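PDB 6YGA: N-alpha-acetyltransferase 35, NatC auxiliary subunit from Saccharomyces cerevisiae, which serves as an auxiliary subunit of the NatC N-terminal acetyltransferase, the complex that acetylates the N-terminal Met of the L-A virus Gag protein. Local coordinates for residues H246-I251 with D306-L311; D235-Y240 with F343-I348; W103-Q108 with Q334-A339. One frame throughout, in Å; residues are numbered along the deposited sequence.

Interaction 1: residues H246-I251 with D306-L311; sequences HLDELI and DVKTIL
Leu247 and Lys308 mark the closest backbone register, CA to CA 7.3 Å, between two helical segments that run nearly antiparallel at 159°, with their axes 10.8 Å apart at closest approach. At that spacing the helices meet through side chains, chiefly those of Leu247 and Lys308. The CD1 branch of Leu247 lies 3.6 Å from Lys308 CG, and its CB also rests against the lysine methylenes, the two side chains sliding past each other in opposite directions. The same CD1 reaches Val307 CG1 at 3.9 Å, here with the side chains crossing at about a right angle, and Leu311 CD1, likewise at 3.9 Å. One leucine methyl thus meets three residues spread over one turn of the opposite helix. This is the antiparallel packing of helices 245-260 and 298-311 within the helical body of the subunit, and His236 of the short helix 235-238 closes over Leu247, Val307 and Leu311. Beside the apolar patch runs a salt bridge. The Lys308 chain is extended up to CD and bends at chi3 (65°), which turns NZ to Asp248 OD1, 3.0 Å away, nearly on the line of that carboxylate C-O bond. The second oxygen, Asp248 OD2, has a weak hydrogen bond with Thr244 OG1, just before the helix begins. A turn further along, Ile251 CD1 approaches Lys308 CD at 4.3 Å.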
# COMPACT_ATOMS: atom_id res chain seq x y z
N HIS B 246 -13.86 23.57 -13.83
CA HIS B 246 -12.46 23.71 -13.44
C HIS B 246 -11.65 22.46 -13.75
O HIS B 246 -10.47 22.56 -14.10
CB HIS B 246 -12.37 24.05 -11.95
CG HIS B 246 -12.81 25.44 -11.61
ND1 HIS B 246 -14.05 25.71 -11.06
CD2 HIS B 246 -12.19 26.63 -11.75
CE1 HIS B 246 -14.16 27.02 -10.87
NE2 HIS B 246 -13.05 27.59 -11.29
N LEU B 247 -12.27 21.28 -13.65
CA LEU B 247 -11.56 20.06 -14.01
C LEU B 247 -11.27 20.01 -15.51
O LEU B 247 -10.21 19.54 -15.93
CB LEU B 247 -12.36 18.83 -13.58
CG LEU B 247 -12.45 18.65 -12.07
CD1 LEU B 247 -13.49 17.59 -11.71
CD2 LEU B 247 -11.09 18.28 -11.50
N ASP B 248 -12.21 20.49 -16.33
CA ASP B 248 -11.97 20.55 -17.77
C ASP B 248 -10.91 21.59 -18.10
O ASP B 248 -10.06 21.37 -18.97
CB ASP B 248 -13.27 20.84 -18.52
CG ASP B 248 -14.25 19.66 -18.50
OD1 ASP B 248 -13.80 18.50 -18.42
OD2 ASP B 248 -15.47 19.91 -18.58
N GLU B 249 -10.95 22.75 -17.42
CA GLU B 249 -9.92 23.76 -17.64
C GLU B 249 -8.54 23.24 -17.25
O GLU B 249 -7.54 23.55 -17.91
CB GLU B 249 -10.24 25.03 -16.84
CG GLU B 249 -11.54 25.70 -17.22
CD GLU B 249 -11.87 26.87 -16.33
OE1 GLU B 249 -10.92 27.50 -15.80
OE2 GLU B 249 -13.07 27.16 -16.14
N LEU B 250 -8.47 22.44 -16.18
CA LEU B 250 -7.20 21.86 -15.77
C LEU B 250 -6.63 20.96 -16.86
O LEU B 250 -5.42 20.93 -17.09
CB LEU B 250 -7.37 21.10 -14.46
CG LEU B 250 -6.16 20.34 -13.93
CD1 LEU B 250 -4.98 21.28 -13.72
CD2 LEU B 250 -6.50 19.61 -12.64
N ILE B 251 -7.50 20.21 -17.54
CA ILE B 251 -7.05 19.33 -18.62
C ILE B 251 -6.58 20.15 -19.82
O ILE B 251 -5.52 19.88 -20.39
CB ILE B 251 -8.18 18.36 -19.01
CG1 ILE B 251 -8.46 17.38 -17.87
CG2 ILE B 251 -7.82 17.61 -20.29
CD1 ILE B 251 -9.73 16.56 -18.05
N ASP B 306 -9.56 11.30 -12.99
CA ASP B 306 -9.89 10.42 -11.87
C ASP B 306 -10.91 11.07 -10.94
O ASP B 306 -11.83 10.41 -10.45
CB ASP B 306 -8.62 10.05 -11.11
CG ASP B 306 -7.74 9.09 -11.89
OD1 ASP B 306 -8.11 8.73 -13.02
OD2 ASP B 306 -6.67 8.69 -11.37
N VAL B 307 -10.76 12.37 -10.68
CA VAL B 307 -11.73 13.09 -9.86
C VAL B 307 -13.07 13.18 -10.58
O VAL B 307 -14.13 13.04 -9.96
CB VAL B 307 -11.18 14.47 -9.48
CG1 VAL B 307 -12.27 15.32 -8.83
CG2 VAL B 307 -9.99 14.33 -8.54
N LYS B 308 -13.04 13.41 -11.90
CA LYS B 308 -14.28 13.44 -12.67
C LYS B 308 -15.03 12.11 -12.56
O LYS B 308 -16.26 12.09 -12.50
CB LYS B 308 -13.99 13.76 -14.14
CG LYS B 308 -13.63 15.21 -14.39
CD LYS B 308 -13.28 15.46 -15.85
CE LYS B 308 -14.48 15.24 -16.75
NZ LYS B 308 -14.17 15.50 -18.18
N THR B 309 -14.29 11.00 -12.52
CA THR B 309 -14.93 9.70 -12.36
C THR B 309 -15.60 9.58 -10.99
O THR B 309 -16.66 8.95 -10.87
CB THR B 309 -13.90 8.58 -12.56
OG1 THR B 309 -13.27 8.75 -13.83
CG2 THR B 309 -14.57 7.21 -12.52
N ILE B 310 -15.00 10.19 -9.97
CA ILE B 310 -15.57 10.12 -8.62
C ILE B 310 -16.94 10.78 -8.58
O ILE B 310 -17.88 10.25 -7.98
CB ILE B 310 -14.61 10.78 -7.61
CG1 ILE B 310 -13.29 10.01 -7.56
CG2 ILE B 310 -15.25 10.88 -6.23
CD1 ILE B 310 -13.45 8.52 -7.39
N LEU B 311 -17.07 11.94 -9.23
CA LEU B 311 -18.33 12.68 -9.20
C LEU B 311 -19.47 11.96 -9.91
O LEU B 311 -20.63 12.33 -9.71
CB LEU B 311 -18.13 14.07 -9.82
CG LEU B 311 -16.91 14.83 -9.30
CD1 LEU B 311 -16.69 16.11 -10.09
CD2 LEU B 311 -17.06 15.12 -7.81

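Interaction 2: residues D235-Y240 with F343-I348; sequences DHLTDY and FPLFFI
Phe346 presents its ring edge to the backbone of His236, with CD1 3.3 Å from His236 O and that oxygen lying in the ring plane, a weakly polar approach suited to aromatic C-H groups. CG of Phe346 stands anti to the backbone N (chi1 -175°), a torsion that carries the ring across to the backbone of His236. The same CD1 atom also meets Tyr240, whose CD1 is 4.0 Å away. These two side chains slide past each other in opposite directions, and Phe346 CD1 lies at the edge of the tyrosine ring, near its plane. Next to this pair Leu237 meets Leu345: Leu237 CD1 lies 3.7 Å from Leu345 CD1, while CD2 of Leu237 sits the same 3.7 Å from Leu345 CB. Leu237 O lies 3.4 Å above the Tyr240 ring plane, over its centre, and Leu345 O is near the ring edge, 3.8 Å from Tyr240 CE1. Beyond the first shell, a hydrogen bond to Asp350 N holds Tyr240 OH, and Arg349 makes cation-pi contacts with both aromatic rings; Leu165 of helix 142-167 packs on Leu237 and Leu345. Tyr240 leaves the helical region with positive phi (55°), a conformation common just after the C-terminal end of a helix. The contact therefore packs helix end against helix end, short helix 235-238 against the last turn of helix 337-347, in the mainly helical Mak10 subunit.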
# COMPACT_ATOMS: atom_id res chain seq x y z
N ASP B 235 -14.02 22.18 -3.64
CA ASP B 235 -15.45 22.38 -3.86
C ASP B 235 -16.21 21.06 -3.83
O ASP B 235 -17.39 21.04 -3.46
CB ASP B 235 -15.69 23.09 -5.19
CG ASP B 235 -15.05 24.47 -5.27
OD1 ASP B 235 -14.83 25.10 -4.21
OD2 ASP B 235 -14.76 24.93 -6.39
N HIS B 236 -15.55 19.96 -4.19
CA HIS B 236 -16.25 18.68 -4.26
C HIS B 236 -16.56 18.11 -2.88
O HIS B 236 -17.38 17.19 -2.77
CB HIS B 236 -15.44 17.68 -5.09
CG HIS B 236 -15.12 18.18 -6.46
ND1 HIS B 236 -16.10 18.50 -7.38
CD2 HIS B 236 -13.94 18.41 -7.07
CE1 HIS B 236 -15.53 18.92 -8.49
NE2 HIS B 236 -14.22 18.87 -8.33
N LEU B 237 -15.93 18.63 -1.82
CA LEU B 237 -16.25 18.23 -0.46
C LEU B 237 -17.02 19.29 0.31
O LEU B 237 -17.96 18.95 1.05
CB LEU B 237 -14.98 17.89 0.31
CG LEU B 237 -14.37 16.51 0.06
CD1 LEU B 237 -13.45 16.14 1.22
CD2 LEU B 237 -15.45 15.45 -0.13
N THR B 238 -16.66 20.56 0.16
CA THR B 238 -17.34 21.61 0.91
C THR B 238 -18.78 21.76 0.47
O THR B 238 -19.69 21.89 1.30
CB THR B 238 -16.60 22.94 0.76
OG1 THR B 238 -16.65 23.37 -0.60
CG2 THR B 238 -15.14 22.80 1.18
N ASP B 239 -19.02 21.74 -0.84
CA ASP B 239 -20.36 21.89 -1.40
C ASP B 239 -20.83 20.65 -2.14
O ASP B 239 -21.96 20.64 -2.64
CB ASP B 239 -20.41 23.10 -2.34
CG ASP B 239 -19.75 24.33 -1.75
OD1 ASP B 239 -19.97 24.62 -0.55
OD2 ASP B 239 -18.99 25.01 -2.48
N TYR B 240 -20.00 19.60 -2.23
CA TYR B 240 -20.33 18.38 -2.95
C TYR B 240 -20.71 18.69 -4.40
O TYR B 240 -21.63 18.09 -4.97
CB TYR B 240 -21.43 17.59 -2.24
CG TYR B 240 -21.03 17.15 -0.85
CD1 TYR B 240 -20.05 16.18 -0.66
CD2 TYR B 240 -21.60 17.73 0.28
CE1 TYR B 240 -19.66 15.79 0.61
CE2 TYR B 240 -21.22 17.34 1.55
CZ TYR B 240 -20.26 16.37 1.71
OH TYR B 240 -19.88 15.98 2.97
N PHE B 343 -13.48 9.78 -2.93
CA PHE B 343 -14.68 8.97 -3.11
C PHE B 343 -15.38 8.64 -1.80
O PHE B 343 -16.59 8.93 -1.69
CB PHE B 343 -14.32 7.71 -3.91
CG PHE B 343 -15.34 6.62 -3.79
CD1 PHE B 343 -16.58 6.72 -4.41
CD2 PHE B 343 -15.07 5.49 -3.05
CE1 PHE B 343 -17.51 5.72 -4.29
CE2 PHE B 343 -16.00 4.48 -2.92
CZ PHE B 343 -17.22 4.59 -3.55
N PRO B 344 -14.73 8.07 -0.78
CA PRO B 344 -15.49 7.78 0.45
C PRO B 344 -16.03 9.02 1.14
O PRO B 344 -17.13 8.98 1.71
CB PRO B 344 -14.47 7.03 1.33
CG PRO B 344 -13.48 6.49 0.37
CD PRO B 344 -13.36 7.55 -0.67
N LEU B 345 -15.30 10.14 1.09
CA LEU B 345 -15.81 11.38 1.68
C LEU B 345 -16.95 11.97 0.87
O LEU B 345 -17.88 12.54 1.44
CB LEU B 345 -14.67 12.39 1.82
CG LEU B 345 -13.52 11.92 2.70
CD1 LEU B 345 -12.37 12.92 2.68
CD2 LEU B 345 -14.02 11.69 4.12
N PHE B 346 -16.89 11.84 -0.45
CA PHE B 346 -17.97 12.27 -1.32
C PHE B 346 -19.17 11.33 -1.25
O PHE B 346 -20.31 11.77 -1.40
CB PHE B 346 -17.46 12.38 -2.76
CG PHE B 346 -18.46 12.94 -3.73
CD1 PHE B 346 -18.58 14.30 -3.90
CD2 PHE B 346 -19.25 12.10 -4.50
CE1 PHE B 346 -19.49 14.83 -4.80
CE2 PHE B 346 -20.16 12.61 -5.40
CZ PHE B 346 -20.28 13.98 -5.55
N PHE B 347 -18.92 10.04 -1.02
CA PHE B 347 -19.98 9.05 -0.98
C PHE B 347 -20.67 9.03 0.38
O PHE B 347 -21.90 8.95 0.46
CB PHE B 347 -19.40 7.67 -1.32
CG PHE B 347 -20.43 6.61 -1.56
CD1 PHE B 347 -21.24 6.65 -2.68
CD2 PHE B 347 -20.56 5.54 -0.68
CE1 PHE B 347 -22.18 5.66 -2.90
CE2 PHE B 347 -21.49 4.55 -0.90
CZ PHE B 347 -22.31 4.61 -2.01
N ILE B 348 -19.89 9.09 1.46
CA ILE B 348 -20.40 9.10 2.83
C ILE B 348 -20.17 10.50 3.37
O ILE B 348 -19.02 10.89 3.64
CB ILE B 348 -19.71 8.04 3.69
CG1 ILE B 348 -19.81 6.67 3.02
CG2 ILE B 348 -20.31 8.01 5.09
CD1 ILE B 348 -19.06 5.58 3.74

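Interaction 3: residues W103-Q108 with Q334-A339; sequences WLNDYQ and QRHVIA
At the N-cap of helix 337-347, His336 meets Leu104 and Asn105, from the C-terminal part of helix 85-104 and the residues that follow. Its CG stands anti to the backbone N (chi1 -165°), which brings the ring across to Asn105, and the imidazole works from both nitrogens. ND1 accepts the backbone N-H of Ile338 at 3.1 Å, the capping bond, whereas NE2 gives a weak hydrogen bond to Asn105 OD1 at 3.0 Å, bent to 150° at the hydrogen; this division is consistent with a neutral ring protonated on NE2. The ring and the asparagine amide stand 69° apart, and OD1 comes in at the ring edge. Asn105 ND2 is held in turn by Gly299 O. CE1 of His336 lies 3.7 Å from Leu104 CB. A water over one face of the imidazole bridges Leu104 O to the N of Val337, the first residue of helix 337-347. Leu104 CD1 continues the contact with Ile338 CG1 at 4.3 Å. Tyr107, in a positive-phi turn, brings OH to within 3.1 Å of Gln334 NE2. A second water, hydrogen-bonded to Tyr107 OH, accepts from that NE2 and donates to Arg335 O. Phe142 of the N-alpha-acetyltransferase 30 subunit meets the Tyr107 ring edge-to-face and packs on Gln334.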
# COMPACT_ATOMS: atom_id res chain seq x y z
N TRP B 103 4.98 14.58 -5.88
CA TRP B 103 4.52 14.29 -4.53
C TRP B 103 3.31 13.36 -4.54
O TRP B 103 3.30 12.33 -3.86
CB TRP B 103 4.20 15.61 -3.82
CG TRP B 103 3.51 15.48 -2.50
CD1 TRP B 103 3.69 14.50 -1.56
CD2 TRP B 103 2.51 16.36 -1.97
NE1 TRP B 103 2.87 14.72 -0.48
CE2 TRP B 103 2.14 15.86 -0.71
CE3 TRP B 103 1.90 17.53 -2.43
CZ2 TRP B 103 1.18 16.48 0.09
CZ3 TRP B 103 0.96 18.15 -1.64
CH2 TRP B 103 0.61 17.62 -0.39
N LEU B 104 2.28 13.71 -5.33
CA LEU B 104 1.01 12.99 -5.30
C LEU B 104 0.95 11.84 -6.29
O LEU B 104 0.49 10.75 -5.95
CB LEU B 104 -0.14 13.97 -5.57
CG LEU B 104 -0.17 15.21 -4.67
CD1 LEU B 104 -1.23 16.20 -5.13
CD2 LEU B 104 -0.41 14.81 -3.22
N ASN B 105 1.40 12.07 -7.53
CA ASN B 105 1.33 11.02 -8.55
C ASN B 105 2.42 9.97 -8.36
O ASN B 105 2.16 8.77 -8.49
CB ASN B 105 1.43 11.64 -9.95
CG ASN B 105 0.24 12.50 -10.30
OD1 ASN B 105 -0.01 13.53 -9.67
ND2 ASN B 105 -0.50 12.10 -11.33
N ASP B 106 3.65 10.40 -8.06
CA ASP B 106 4.78 9.50 -7.97
C ASP B 106 5.14 9.12 -6.54
O ASP B 106 6.17 8.47 -6.32
CB ASP B 106 5.99 10.10 -8.68
CG ASP B 106 5.73 10.41 -10.15
OD1 ASP B 106 4.78 9.81 -10.72
OD2 ASP B 106 6.46 11.23 -10.73
N TYR B 107 4.33 9.53 -5.56
CA TYR B 107 4.47 9.09 -4.17
C TYR B 107 5.79 9.52 -3.54
O TYR B 107 6.39 8.79 -2.74
CB TYR B 107 4.30 7.57 -4.05
CG TYR B 107 3.06 7.01 -4.71
CD1 TYR B 107 1.85 6.96 -4.02
CD2 TYR B 107 3.09 6.51 -6.01
CE1 TYR B 107 0.71 6.45 -4.61
CE2 TYR B 107 1.96 6.00 -6.61
CZ TYR B 107 0.77 5.96 -5.91
OH TYR B 107 -0.36 5.45 -6.50
N GLN B 108 6.27 10.71 -3.90
CA GLN B 108 7.48 11.22 -3.28
C GLN B 108 7.13 11.97 -2.00
O GLN B 108 5.99 12.39 -1.79
CB GLN B 108 8.27 12.11 -4.24
CG GLN B 108 8.81 11.38 -5.44
CD GLN B 108 9.47 10.06 -5.08
OE1 GLN B 108 10.51 10.02 -4.43
NE2 GLN B 108 8.85 8.96 -5.50
N GLN B 334 -5.07 1.51 -10.68
CA GLN B 334 -5.17 2.25 -9.43
C GLN B 334 -5.39 3.73 -9.70
O GLN B 334 -4.61 4.37 -10.42
CB GLN B 334 -3.90 2.04 -8.60
CG GLN B 334 -3.93 2.71 -7.23
CD GLN B 334 -2.82 2.22 -6.32
OE1 GLN B 334 -2.54 1.03 -6.25
NE2 GLN B 334 -2.18 3.15 -5.63
N ARG B 335 -6.45 4.29 -9.12
CA ARG B 335 -6.79 5.69 -9.32
C ARG B 335 -5.85 6.59 -8.53
O ARG B 335 -5.18 6.16 -7.58
CB ARG B 335 -8.23 5.96 -8.90
CG ARG B 335 -9.29 5.31 -9.78
CD ARG B 335 -9.37 5.97 -11.15
NE ARG B 335 -10.43 5.40 -11.97
CZ ARG B 335 -10.76 5.84 -13.18
NH1 ARG B 335 -10.10 6.86 -13.72
NH2 ARG B 335 -11.75 5.26 -13.85
N HIS B 336 -5.81 7.86 -8.93
CA HIS B 336 -5.02 8.86 -8.22
C HIS B 336 -5.44 8.91 -6.75
O HIS B 336 -6.62 8.71 -6.41
CB HIS B 336 -5.20 10.22 -8.88
CG HIS B 336 -4.20 11.25 -8.46
ND1 HIS B 336 -4.30 11.95 -7.28
CD2 HIS B 336 -3.07 11.69 -9.07
CE1 HIS B 336 -3.27 12.78 -7.18
NE2 HIS B 336 -2.52 12.65 -8.25
N VAL B 337 -4.47 9.15 -5.87
CA VAL B 337 -4.73 9.06 -4.43
C VAL B 337 -5.75 10.12 -4.00
O VAL B 337 -6.58 9.86 -3.12
CB VAL B 337 -3.41 9.17 -3.64
CG1 VAL B 337 -2.70 10.49 -3.92
CG2 VAL B 337 -3.66 8.99 -2.15
N ILE B 338 -5.70 11.31 -4.60
CA ILE B 338 -6.68 12.34 -4.26
C ILE B 338 -8.09 11.85 -4.58
O ILE B 338 -9.01 11.99 -3.76
CB ILE B 338 -6.37 13.65 -5.00
CG1 ILE B 338 -5.02 14.23 -4.55
CG2 ILE B 338 -7.47 14.67 -4.78
CD1 ILE B 338 -4.98 14.66 -3.10
N ALA B 339 -8.27 11.25 -5.76
CA ALA B 339 -9.58 10.71 -6.11
C ALA B 339 -9.97 9.56 -5.20
O ALA B 339 -11.15 9.37 -4.89
CB ALA B 339 -9.59 10.27 -7.57
O HOH W 1 -1.54 8.93 -6.71
O HOH W 2 -2.72 6.10 -6.03

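All three contacts are partly buried. They draw on helices between residues 235 and 347, interaction 3 adding the distant helix 85-104. It lies nearest the chain centre, about 10 Å against about 18 Å for the others, centre to centre, yet it is the one another subunit reaches; no other chain touches interactions 1 and 2. Those two meet through Ile310 on Phe343 and Leu311 on Phe346. Asp306 joins interactions 1 and 3, pairing with Arg335 and His336 N. Interactions 2 and 3 use opposite ends of helix 337-347. Chemistry differs: a leucine-valine patch with a salt bridge, then aromatic and apolar packing without cross-segment hydrogen bonds, then capping and waters.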